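Local coordinates for SmhB (Serratia marcescens, PDB 6ZZ5), which is one component of Smh, a tripartite alpha-pore-forming toxin, and probably acts with its partner proteins on target membranes, at residues A[78-83]-A[327-332]; A[133-138]-A[266-271]; A[190-195]-A[216-221]. All coordinates share one frame; numbering follows the deposited sequence. Where two conformers were deposited one is given.

Contact 1 (A[78-83]-A[327-332])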
ATOM      1  N   ASN A  78     -13.649  -9.791  -6.552  1.00 18.95           N
ATOM      2  CA  ASN A  78     -15.050  -9.753  -6.025  1.00 20.39           C
ATOM      3  C   ASN A  78     -15.799  -8.599  -6.682  1.00 20.09           C
ATOM      4  O   ASN A  78     -16.953  -8.779  -7.007  1.00 18.55           O
ATOM      5  CB  ASN A  78     -15.082  -9.599  -4.499  1.00 16.62           C
ATOM      6  CG  ASN A  78     -14.559 -10.814  -3.784  1.00 19.41           C
ATOM      7  OD1 ASN A  78     -14.451 -11.871  -4.396  1.00 17.98           O
ATOM      8  ND2 ASN A  78     -14.273 -10.691  -2.496  1.00 19.32           N
ATOM      9  N   ILE A  79     -15.160  -7.433  -6.841  1.00 18.79           N
ATOM     10  CA  ILE A  79     -15.783  -6.296  -7.542  1.00 17.58           C
ATOM     11  C   ILE A  79     -16.112  -6.772  -8.955  1.00 18.82           C
ATOM     12  O   ILE A  79     -17.193  -6.508  -9.440  1.00 18.34           O
ATOM     13  CB  ILE A  79     -14.860  -5.067  -7.523  1.00 17.71           C
ATOM     14  CG1 ILE A  79     -14.665  -4.594  -6.064  1.00 19.79           C
ATOM     15  CG2 ILE A  79     -15.423  -3.990  -8.422  1.00 18.89           C
ATOM     16  CD1 ILE A  79     -13.783  -3.412  -5.920  1.00 22.49           C
ATOM     17  N   GLN A  80     -15.151  -7.389  -9.640  1.00 16.43           N
ATOM     18  CA  GLN A  80     -15.360  -7.839 -11.019  1.00 16.71           C
ATOM     19  C   GLN A  80     -16.589  -8.758 -11.022  1.00 17.25           C
ATOM     20  O   GLN A  80     -17.463  -8.569 -11.894  1.00 19.63           O
ATOM     21  CB  GLN A  80     -14.138  -8.555 -11.556  1.00 18.23           C
ATOM     22  CG  GLN A  80     -14.239  -8.911 -13.023  1.00 19.53           C
ATOM     23  CD  GLN A  80     -12.939  -9.465 -13.530  1.00 21.64           C
ATOM     24  OE1 GLN A  80     -12.832 -10.649 -13.632  1.00 24.32           O
ATOM     25  NE2 GLN A  80     -11.940  -8.628 -13.778  1.00 20.51           N
ATOM     26  N   ASP A  81     -16.631  -9.730 -10.127  1.00 16.96           N
ATOM     27  CA  ASP A  81     -17.697 -10.766 -10.168  0.50 20.12           C
ATOM     28  C   ASP A  81     -19.026 -10.096  -9.808  1.00 19.04           C
ATOM     29  O   ASP A  81     -20.039 -10.458 -10.439  1.00 22.03           O
ATOM     30  CB  ASP A  81     -17.435 -11.965  -9.274  0.50 20.22           C
ATOM     31  CG  ASP A  81     -18.627 -12.921  -9.285  0.50 21.00           C
ATOM     32  OD1 ASP A  81     -19.146 -13.283 -10.405  0.50 22.53           O
ATOM     33  OD2 ASP A  81     -19.116 -13.153  -8.192  0.50 16.59           O
ATOM     34  N   TYR A  82     -19.027  -9.145  -8.884  1.00 17.11           N
ATOM     35  CA  TYR A  82     -20.265  -8.403  -8.523  1.00 15.23           C
ATOM     36  C   TYR A  82     -20.824  -7.703  -9.775  1.00 18.93           C
ATOM     37  O   TYR A  82     -21.983  -7.877 -10.109  1.00 16.50           O
ATOM     38  CB  TYR A  82     -20.119  -7.403  -7.362  1.00 20.44           C
ATOM     39  CG  TYR A  82     -21.402  -6.627  -7.308  1.00 18.21           C
ATOM     40  CD1 TYR A  82     -22.531  -7.173  -6.721  1.00 21.99           C
ATOM     41  CD2 TYR A  82     -21.546  -5.469  -8.044  1.00 20.20           C
ATOM     42  CE1 TYR A  82     -23.757  -6.533  -6.793  1.00 21.04           C
ATOM     43  CE2 TYR A  82     -22.773  -4.830  -8.154  1.00 21.36           C
ATOM     44  CZ  TYR A  82     -23.895  -5.388  -7.556  1.00 22.10           C
ATOM     45  OH  TYR A  82     -25.115  -4.785  -7.692  1.00 20.63           O
ATOM     46  N   PHE A  83     -20.002  -6.939 -10.493  1.00 16.14           N
ATOM     47  CA  PHE A  83     -20.451  -6.110 -11.613  1.00 17.75           C
ATOM     48  C   PHE A  83     -20.772  -7.006 -12.811  1.00 16.34           C
ATOM     49  O   PHE A  83     -21.686  -6.639 -13.573  1.00 16.07           O
ATOM     50  CB  PHE A  83     -19.495  -4.936 -11.863  1.00 20.25           C
ATOM     51  CG  PHE A  83     -19.738  -3.821 -10.886  1.00 16.59           C
ATOM     52  CD1 PHE A  83     -20.939  -3.127 -10.878  1.00 19.58           C
ATOM     53  CD2 PHE A  83     -18.822  -3.537  -9.872  1.00 19.58           C
ATOM     54  CE1 PHE A  83     -21.179  -2.120  -9.945  1.00 21.09           C
ATOM     55  CE2 PHE A  83     -19.085  -2.546  -8.936  1.00 18.34           C
ATOM     56  CZ  PHE A  83     -20.256  -1.842  -8.969  1.00 20.87           C
ATOM     57  N   GLY A 327     -11.302  -1.437 -15.150  1.00 18.17           N
ATOM     58  CA  GLY A 327     -10.395  -1.194 -14.002  1.00 21.47           C
ATOM     59  C   GLY A 327     -10.010  -2.488 -13.337  1.00 23.85           C
ATOM     60  O   GLY A 327      -8.822  -2.694 -13.062  1.00 17.24           O
ATOM     61  N   THR A 328     -10.984  -3.361 -13.037  1.00 19.17           N
ATOM     62  CA  THR A 328     -10.670  -4.639 -12.356  1.00 18.07           C
ATOM     63  C   THR A 328      -9.649  -5.408 -13.195  1.00 17.51           C
ATOM     64  O   THR A 328      -8.768  -6.043 -12.589  1.00 21.85           O
ATOM     65  CB  THR A 328     -11.904  -5.527 -12.097  1.00 18.52           C
ATOM     66  OG1 THR A 328     -12.521  -5.930 -13.335  1.00 18.12           O
ATOM     67  CG2 THR A 328     -12.898  -4.804 -11.192  1.00 15.67           C
ATOM     68  N   LYS A 329      -9.788  -5.414 -14.507  1.00 18.64           N
ATOM     69  CA  LYS A 329      -8.932  -6.229 -15.414  1.00 17.68           C
ATOM     70  C   LYS A 329      -7.515  -5.613 -15.428  1.00 19.16           C
ATOM     71  O   LYS A 329      -6.512  -6.365 -15.324  1.00 21.00           O
ATOM     72  CB  LYS A 329      -9.479  -6.269 -16.849  1.00 22.73           C
ATOM     73  CG  LYS A 329     -10.820  -7.004 -17.031  1.00 31.01           C
ATOM     74  CD  LYS A 329     -11.362  -6.921 -18.474  1.00 35.74           C
ATOM     75  CE  LYS A 329     -12.870  -7.069 -18.618  1.00 37.52           C
ATOM     76  NZ  LYS A 329     -13.273  -8.402 -18.144  1.00 46.09           N
ATOM     77  N   ILE A 330      -7.441  -4.308 -15.538  1.00 18.71           N
ATOM     78  CA  ILE A 330      -6.132  -3.575 -15.622  1.00 18.73           C
ATOM     79  C   ILE A 330      -5.434  -3.720 -14.272  1.00 18.14           C
ATOM     80  O   ILE A 330      -4.243  -4.060 -14.257  1.00 20.80           O
ATOM     81  CB  ILE A 330      -6.310  -2.123 -16.042  1.00 20.50           C
ATOM     82  CG1 ILE A 330      -7.028  -2.015 -17.394  1.00 23.48           C
ATOM     83  CG2 ILE A 330      -4.945  -1.424 -16.088  1.00 21.86           C
ATOM     84  CD1 ILE A 330      -7.564  -0.625 -17.674  1.00 24.67           C
ATOM     85  N   ILE A 331      -6.171  -3.544 -13.200  1.00 20.10           N
ATOM     86  CA  ILE A 331      -5.601  -3.624 -11.835  1.00 22.48           C
ATOM     87  C   ILE A 331      -5.052  -5.017 -11.608  1.00 22.03           C
ATOM     88  O   ILE A 331      -3.876  -5.143 -11.161  1.00 18.71           O
ATOM     89  CB  ILE A 331      -6.594  -3.162 -10.762  1.00 18.08           C
ATOM     90  CG1 ILE A 331      -6.803  -1.662 -10.906  1.00 16.55           C
ATOM     91  CG2 ILE A 331      -6.124  -3.522  -9.381  1.00 17.57           C
ATOM     92  CD1 ILE A 331      -7.919  -1.150 -10.081  1.00 18.30           C
ATOM     93  N   LYS A 332      -5.816  -6.059 -11.926  1.00 21.08           N
ATOM     94  CA  LYS A 332      -5.268  -7.421 -11.695  1.00 23.31           C
ATOM     95  C   LYS A 332      -3.946  -7.614 -12.460  1.00 19.88           C
ATOM     96  O   LYS A 332      -2.994  -8.215 -11.886  1.00 19.46           O
ATOM     97  CB  LYS A 332      -6.347  -8.449 -11.996  1.00 24.93           C
ATOM     98  CG  LYS A 332      -7.403  -8.505 -10.889  1.00 30.69           C
ATOM     99  CD  LYS A 332      -8.665  -9.253 -11.313  1.00 33.24           C
ATOM    100  CE  LYS A 332      -8.357 -10.681 -11.646  1.00 34.59           C
ATOM    101  NZ  LYS A 332      -8.862 -11.554 -10.587  1.00 39.36           N
TER

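Contact 2 (A[133-138]-A[266-271])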
ATOM      1  N   LYS A 133      -0.253  -3.626  16.042  1.00 17.46           N
ATOM      2  CA  LYS A 133       0.997  -4.280  16.496  1.00 19.12           C
ATOM      3  C   LYS A 133       2.205  -3.423  16.054  1.00 19.11           C
ATOM      4  O   LYS A 133       3.146  -3.295  16.838  1.00 18.96           O
ATOM      5  CB  LYS A 133       1.129  -5.670  15.899  1.00 26.50           C
ATOM      6  CG  LYS A 133       0.084  -6.642  16.391  1.00 41.84           C
ATOM      7  CD  LYS A 133       0.234  -8.003  15.730  1.00 60.41           C
ATOM      8  CE  LYS A 133      -1.000  -8.860  15.905  1.00 61.96           C
ATOM      9  NZ  LYS A 133      -0.613 -10.266  16.147  1.00 61.61           N
ATOM     10  N   LEU A 134       2.137  -2.834  14.850  1.00 15.66           N
ATOM     11  CA  LEU A 134       3.222  -2.017  14.274  1.00 17.36           C
ATOM     12  C   LEU A 134       3.344  -0.718  15.100  1.00 16.93           C
ATOM     13  O   LEU A 134       4.487  -0.244  15.304  1.00 16.01           O
ATOM     14  CB  LEU A 134       2.983  -1.742  12.792  1.00 14.95           C
ATOM     15  CG  LEU A 134       3.370  -2.872  11.838  1.00 15.91           C
ATOM     16  CD1 LEU A 134       2.786  -2.605  10.454  1.00 16.81           C
ATOM     17  CD2 LEU A 134       4.895  -3.052  11.785  1.00 17.54           C
ATOM     18  N   ILE A 135       2.237  -0.174  15.584  1.00 16.82           N
ATOM     19  CA  ILE A 135       2.246   1.060  16.434  1.00 17.22           C
ATOM     20  C   ILE A 135       3.045   0.705  17.701  1.00 17.33           C
ATOM     21  O   ILE A 135       4.036   1.411  18.030  1.00 18.27           O
ATOM     22  CB  ILE A 135       0.843   1.590  16.737  1.00 17.67           C
ATOM     23  CG1 ILE A 135       0.219   2.158  15.469  1.00 17.48           C
ATOM     24  CG2 ILE A 135       0.888   2.646  17.852  1.00 18.26           C
ATOM     25  CD1 ILE A 135      -1.252   2.388  15.541  1.00 19.33           C
ATOM     26  N   ILE A 136       2.706  -0.427  18.323  1.00 16.18           N
ATOM     27  CA  ILE A 136       3.320  -0.812  19.621  1.00 17.73           C
ATOM     28  C   ILE A 136       4.798  -1.067  19.326  1.00 18.34           C
ATOM     29  O   ILE A 136       5.703  -0.491  20.036  1.00 18.98           O
ATOM     30  CB  ILE A 136       2.573  -2.016  20.212  1.00 18.37           C
ATOM     31  CG1 ILE A 136       1.141  -1.656  20.625  1.00 19.14           C
ATOM     32  CG2 ILE A 136       3.309  -2.618  21.401  1.00 18.47           C
ATOM     33  CD1 ILE A 136       0.170  -2.841  20.519  1.00 19.61           C
ATOM     34  N   ASP A 137       5.058  -1.937  18.364  1.00 17.84           N
ATOM     35  CA  ASP A 137       6.441  -2.451  18.162  1.00 19.05           C
ATOM     36  C   ASP A 137       7.334  -1.294  17.694  1.00 17.99           C
ATOM     37  O   ASP A 137       8.444  -1.183  18.205  1.00 17.94           O
ATOM     38  CB  ASP A 137       6.522  -3.701  17.257  1.00 21.75           C
ATOM     39  CG  ASP A 137       5.985  -4.983  17.871  1.00 25.04           C
ATOM     40  OD1 ASP A 137       5.777  -5.030  19.098  1.00 22.95           O
ATOM     41  OD2 ASP A 137       5.667  -5.885  17.105  1.00 24.28           O
ATOM     42  N   SER A 138       6.912  -0.449  16.750  1.00 15.97           N
ATOM     43  CA  SER A 138       7.771   0.632  16.223  1.00 17.95           C
ATOM     44  C   SER A 138       8.021   1.660  17.339  1.00 22.06           C
ATOM     45  O   SER A 138       9.154   2.170  17.407  1.00 21.75           O
ATOM     46  CB  SER A 138       7.196   1.298  14.974  1.00 19.72           C
ATOM     47  OG  SER A 138       5.986   1.922  15.286  1.00 23.44           O
ATOM     48  N   GLY A 266       8.031   3.924   9.443  1.00 19.13           N
ATOM     49  CA  GLY A 266       7.553   4.081   8.047  1.00 19.87           C
ATOM     50  C   GLY A 266       6.689   2.893   7.639  1.00 17.86           C
ATOM     51  O   GLY A 266       5.656   3.091   6.910  1.00 17.01           O
ATOM     52  N   LEU A 267       7.023   1.686   8.130  1.00 16.44           N
ATOM     53  CA  LEU A 267       6.205   0.480   7.852  1.00 15.66           C
ATOM     54  C   LEU A 267       4.844   0.658   8.552  1.00 17.53           C
ATOM     55  O   LEU A 267       3.796   0.404   7.903  1.00 17.17           O
ATOM     56  CB  LEU A 267       6.920  -0.782   8.325  1.00 16.20           C
ATOM     57  CG  LEU A 267       6.144  -2.072   8.150  1.00 19.63           C
ATOM     58  CD1 LEU A 267       5.746  -2.308   6.699  1.00 23.77           C
ATOM     59  CD2 LEU A 267       6.938  -3.230   8.719  1.00 21.45           C
ATOM     60  N   GLN A 268       4.831   1.187   9.763  1.00 16.57           N
ATOM     61  CA  GLN A 268       3.572   1.516  10.463  1.00 16.54           C
ATOM     62  C   GLN A 268       2.770   2.573   9.681  1.00 17.73           C
ATOM     63  O   GLN A 268       1.549   2.380   9.485  1.00 16.32           O
ATOM     64  CB  GLN A 268       3.793   1.935  11.910  1.00 19.67           C
ATOM     65  CG  GLN A 268       2.444   2.077  12.626  1.00 17.72           C
ATOM     66  CD  GLN A 268       1.912   3.486  12.530  1.00 17.58           C
ATOM     67  OE1 GLN A 268       2.677   4.414  12.733  1.00 17.85           O
ATOM     68  NE2 GLN A 268       0.616   3.624  12.296  1.00 17.45           N
ATOM     69  N   THR A 269       3.428   3.594   9.165  1.00 16.48           N
ATOM     70  CA  THR A 269       2.788   4.659   8.345  1.00 18.13           C
ATOM     71  C   THR A 269       2.074   4.019   7.145  1.00 19.81           C
ATOM     72  O   THR A 269       0.882   4.340   6.891  1.00 17.05           O
ATOM     73  CB  THR A 269       3.764   5.757   7.903  1.00 16.58           C
ATOM     74  OG1 THR A 269       4.229   6.300   9.137  1.00 19.85           O
ATOM     75  CG2 THR A 269       3.106   6.826   7.070  1.00 21.39           C
ATOM     76  N   GLN A 270       2.752   3.104   6.457  1.00 16.63           N
ATOM     77  CA  GLN A 270       2.165   2.406   5.304  1.00 15.72           C
ATOM     78  C   GLN A 270       0.950   1.592   5.765  1.00 14.98           C
ATOM     79  O   GLN A 270      -0.085   1.563   5.055  1.00 17.47           O
ATOM     80  CB  GLN A 270       3.214   1.522   4.653  1.00 20.56           C
ATOM     81  CG  GLN A 270       4.399   2.296   4.125  1.00 24.97           C
ATOM     82  CD  GLN A 270       3.902   3.086   2.948  1.00 34.13           C
ATOM     83  OE1 GLN A 270       3.270   2.555   2.037  1.00 62.64           O
ATOM     84  NE2 GLN A 270       4.011   4.371   3.055  1.00 24.09           N
ATOM     85  N   ALA A 271       1.033   0.941   6.911  1.00 15.23           N
ATOM     86  CA  ALA A 271      -0.070   0.091   7.420  1.00 16.04           C
ATOM     87  C   ALA A 271      -1.277   0.976   7.745  1.00 17.55           C
ATOM     88  O   ALA A 271      -2.396   0.537   7.463  1.00 17.56           O
ATOM     89  CB  ALA A 271       0.354  -0.739   8.621  1.00 19.73           C
TER
HETATM   90  O   HOH W   1       4.708   4.240  14.755  1.00 25.68           O

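Contact 3 (A[190-195]-A[216-221])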
ATOM      1  N   GLY A 190       0.858  -0.922 -19.308  1.00 23.08           N
ATOM      2  CA  GLY A 190       1.910  -0.343 -18.487  1.00 20.96           C
ATOM      3  C   GLY A 190       2.281  -1.287 -17.353  1.00 21.15           C
ATOM      4  O   GLY A 190       1.676  -2.353 -17.170  1.00 20.62           O
ATOM      5  N   ALA A 191       3.288  -0.889 -16.611  1.00 22.54           N
ATOM      6  CA  ALA A 191       3.757  -1.650 -15.449  1.00 23.83           C
ATOM      7  C   ALA A 191       4.232  -0.674 -14.377  1.00 23.35           C
ATOM      8  O   ALA A 191       4.497   0.517 -14.675  1.00 23.71           O
ATOM      9  CB  ALA A 191       4.860  -2.604 -15.863  1.00 25.31           C
ATOM     10  N   ILE A 192       4.296  -1.179 -13.153  1.00 19.80           N
ATOM     11  CA  ILE A 192       4.931  -0.514 -12.006  1.00 19.05           C
ATOM     12  C   ILE A 192       6.327  -1.135 -11.858  1.00 20.80           C
ATOM     13  O   ILE A 192       6.431  -2.344 -11.875  1.00 21.36           O
ATOM     14  CB  ILE A 192       4.033  -0.657 -10.780  1.00 21.25           C
ATOM     15  CG1 ILE A 192       2.669  -0.013 -11.062  1.00 24.25           C
ATOM     16  CG2 ILE A 192       4.702  -0.083  -9.537  1.00 20.40           C
ATOM     17  CD1 ILE A 192       2.749   1.449 -11.245  1.00 29.50           C
ATOM     18  N   VAL A 193       7.359  -0.314 -11.778  1.00 17.66           N
ATOM     19  CA  VAL A 193       8.768  -0.772 -11.647  1.00 22.59           C
ATOM     20  C   VAL A 193       9.244  -0.389 -10.247  1.00 21.05           C
ATOM     21  O   VAL A 193       9.027   0.827  -9.865  1.00 20.03           O
ATOM     22  CB  VAL A 193       9.658  -0.091 -12.695  1.00 25.52           C
ATOM     23  CG1 VAL A 193      11.095  -0.559 -12.543  1.00 26.27           C
ATOM     24  CG2 VAL A 193       9.149  -0.362 -14.100  1.00 30.96           C
ATOM     25  N   THR A 194       9.954  -1.283  -9.575  1.00 18.96           N
ATOM     26  CA  THR A 194      10.337  -1.087  -8.156  1.00 19.19           C
ATOM     27  C   THR A 194      11.802  -1.431  -7.991  1.00 18.37           C
ATOM     28  O   THR A 194      12.389  -2.193  -8.802  1.00 22.07           O
ATOM     29  CB  THR A 194       9.457  -1.877  -7.164  1.00 18.29           C
ATOM     30  OG1 THR A 194       9.664  -3.281  -7.307  1.00 20.64           O
ATOM     31  CG2 THR A 194       7.997  -1.619  -7.377  1.00 20.88           C
ATOM     32  N   ALA A 195      12.387  -0.791  -6.980  1.00 16.05           N
ATOM     33  CA  ALA A 195      13.781  -0.981  -6.619  1.00 16.20           C
ATOM     34  C   ALA A 195      13.932  -0.657  -5.151  1.00 15.65           C
ATOM     35  O   ALA A 195      13.146   0.181  -4.622  1.00 19.07           O
ATOM     36  CB  ALA A 195      14.665  -0.120  -7.479  1.00 16.95           C
ATOM     37  N   ILE A 216      12.947   2.702  -0.916  1.00 15.19           N
ATOM     38  CA  ILE A 216      12.169   2.204  -2.078  1.00 16.71           C
ATOM     39  C   ILE A 216      12.037   3.272  -3.145  1.00 16.88           C
ATOM     40  O   ILE A 216      11.895   4.467  -2.834  1.00 17.71           O
ATOM     41  CB  ILE A 216      10.787   1.664  -1.666  1.00 16.21           C
ATOM     42  CG1 ILE A 216       9.881   2.720  -1.037  1.00 19.14           C
ATOM     43  CG2 ILE A 216      10.982   0.471  -0.752  1.00 18.11           C
ATOM     44  CD1 ILE A 216       8.460   2.297  -0.937  1.00 18.23           C
ATOM     45  N   ALA A 217      12.014   2.795  -4.369  1.00 16.33           N
ATOM     46  CA  ALA A 217      11.614   3.582  -5.549  1.00 20.46           C
ATOM     47  C   ALA A 217      10.493   2.816  -6.256  1.00 19.75           C
ATOM     48  O   ALA A 217      10.557   1.552  -6.383  1.00 17.42           O
ATOM     49  CB  ALA A 217      12.781   3.813  -6.453  1.00 21.61           C
ATOM     50  N   MET A 218       9.482   3.571  -6.649  1.00 18.41           N
ATOM     51  CA  MET A 218       8.437   3.061  -7.543  1.00 20.21           C
ATOM     52  C   MET A 218       8.303   4.056  -8.702  1.00 21.62           C
ATOM     53  O   MET A 218       8.184   5.290  -8.509  1.00 22.25           O
ATOM     54  CB  MET A 218       7.128   2.872  -6.780  1.00 15.35           C
ATOM     55  CG  MET A 218       7.281   2.048  -5.474  1.00 14.81           C
ATOM     56  SD  MET A 218       5.721   1.619  -4.726  1.00 19.81           S
ATOM     57  CE  MET A 218       5.032   0.432  -5.863  1.00 15.96           C
ATOM     58  N   MET A 219       8.279   3.497  -9.881  1.00 17.96           N
ATOM     59  CA  MET A 219       8.219   4.254 -11.127  1.00 19.84           C
ATOM     60  C   MET A 219       7.236   3.547 -12.033  1.00 19.48           C
ATOM     61  O   MET A 219       6.771   2.483 -11.668  1.00 23.59           O
ATOM     62  CB  MET A 219       9.634   4.318 -11.716  1.00 25.73           C
ATOM     63  CG  MET A 219      10.516   5.199 -10.876  1.00 31.11           C
ATOM     64  SD  MET A 219      12.215   4.780 -11.039  1.00 36.63           S
ATOM     65  CE  MET A 219      12.218   3.156 -10.262  1.00 31.29           C
ATOM     66  N   THR A 220       6.905   4.153 -13.157  1.00 25.28           N
ATOM     67  CA  THR A 220       5.994   3.591 -14.179  1.00 22.95           C
ATOM     68  C   THR A 220       6.807   3.223 -15.425  1.00 26.78           C
ATOM     69  O   THR A 220       7.878   3.809 -15.688  1.00 27.72           O
ATOM     70  CB  THR A 220       4.871   4.583 -14.519  1.00 25.45           C
ATOM     71  OG1 THR A 220       5.482   5.796 -14.943  1.00 23.23           O
ATOM     72  CG2 THR A 220       3.950   4.805 -13.348  1.00 23.09           C
ATOM     73  N   ALA A 221       6.340   2.211 -16.143  1.00 23.04           N
ATOM     74  CA  ALA A 221       6.859   1.834 -17.462  1.00 24.65           C
ATOM     75  C   ALA A 221       5.639   1.951 -18.368  1.00 23.57           C
ATOM     76  O   ALA A 221       4.549   1.486 -17.921  1.00 20.75           O
ATOM     77  CB  ALA A 221       7.431   0.420 -17.425  1.00 24.22           C
TER

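Contact 1 (A[78-83]-A[327-332])
Residues 78-83, in the C-terminal half of the long helix 44-92, and 327-332 of the short helix 321-336 run nearly antiparallel, their local axes approaching to 9.7 Å at 157°, with Gln80 and Thr328 nearest in register (CA to CA 5.8 Å). The same two residues carry the polar part of the contact. Gln80 NE2 donates to Thr328 OG1 at 2.8 Å; the N-H...O angle of 172° makes the bond almost straight, and OG1 lies in the plane of the amide, so the amide is directed squarely at the hydroxyl. Gln80 can span the gap because CG stands anti to the backbone N (chi1 -174°) and the chain runs on extended to the amide. Thr328 OG1 is gripped a second time within its own helix, by a hydrogen bond with Leu325 O. On the other branch of the threonine, CG2 meets Ile79 CG2 at 3.8 Å, a small methyl contact beside the polar one. The amide nitrogen is flanked by aliphatic parts of two lysines: Lys329 CG is 3.8 Å from Gln80 NE2, and Lys332 CD also comes close, its NZ bonding to Thr77 OG1. Helix 4-30 covers the apolar side, with Met12 against both Ile79 and Thr328, while Met281 and Trp285 of helix 252-300 also pack on Ile79.

Contact 2 (A[133-138]-A[266-271])
A buried, mainly apolar helix-helix packing joins residues 133-138 of helix 99-151 to 266-271 of helix 252-300, two long members of the elongated helical bundle. The local axes run antiparallel at 163° and approach to 9.0 Å, with Leu134 and Gln268 closest in register (CA to CA 5.2 Å). Leu134 points at the partner helix and divides its two methyls: CD1 rests on Ala271 CB at 3.6 Å, whereas CD2 meets Leu267 CD2 at 3.7 Å, the two leucine side chains crossing at about a right angle. Gln268 packs through its aliphatic part. Its CG, anti to the backbone N (chi1 -172°), lies against Leu134 CB and Ile135 CG1, and the bend at chi2 (-91°) lays the amide beside the isoleucine, bringing NE2 to 3.5 Å from Ile135 CG1. That contact leaves the amide's polar needs to others: NE2 bonds to Asn131 OD1, and a water donates to Gln268 OE1. The same water donates to Ser138 OG (2.7 Å), so it bridges the two helices. Ser138 OG in turn gives its proton to Leu134 O at 2.6 Å, an oxygen that also accepts a bond from Ser138 N, on the opposite face of the carbonyl plane. This intrahelical bond fixes the hydroxyl as an acceptor for the water. Tyr264, earlier on helix 252-300 itself, touches Leu134 and Ser138; Tyr25 and Cys26 of helix 4-30 pack on Leu267, and His60 of helix 44-92 lies against Leu134.

Contact 3 (A[190-195]-A[216-221])
Met218 reaches across to the neighbouring strand from its place opposite Thr194. Its CB lies near Val193 O; CG, turned anti to the carbonyl carbon (chi1 -51°), passes Thr194 CG2 at 4.2 Å; SD carries the chain on, and the bend at chi3 (70°) brings CE over to Ile192 CG2 at 3.7 Å and Thr194 CG2 at 3.9 Å. The terminal methyl therefore touches two residues of strand 191-196 on one face of the sheet, where the side chains of Thr194 and Met218 lie side by side. On this face Ile192 CD1 also approaches Thr220 CG2. The backbone identifies the motif: residues 191-195 and 216-221 are neighbouring antiparallel strands of a small sheet, crossing locally at 151°. Such an apolar pair, set in the chain between long helices, is consistent with the hydrophobic beta-tongue of ClyA-type alpha-pore-forming toxins, the superfamily of the Bacillus HBL components. Ala191-Ala221, Val193-Met219 and Ala195-Ala217 are hydrogen-bonded pairs, each joined by two N-H...O bonds; Ile192-Thr220 and Thr194-Met218 are the non-hydrogen-bonded pairs between them. Val193 N bonds to Met219 O at 2.9 Å, and Met219 N to Val193 O at 2.8 Å. CA-H...O contacts fill in between, the shortest from Thr194 CA to Ala217 O at 3.2 Å. The other face carries Ala191, Val193, Ala195, Ala217, Met219 and Ala221, with Val193 CG2 on Ala221 CB at 3.8 Å; helix 349-359 packs here through Phe352 against Ala195 and Leu356 against Met219. Ile177 and Val181 of helix 156-184 pack on Met218, on the Ile192, Thr194 and Thr220 face.

Contacts 1 and 2 both pair near-antiparallel helices, but they share no helix, though helices 44-92 and 99-151 are consecutive in the chain; their centres are 30 Å apart, on opposite sides of the chain's centre. Contact 2 is the more buried of the two and relies on leucine and alanine methyls plus a bridging water, whereas contact 1 is partly buried, smaller in area, and held by one direct side-chain bond edged by lysines. Contact 3 differs in kind: a buried strand pair joined by backbone bonds, with 508 Å² covered. Helix 4-30 is a shared neighbour, touching residues of all three.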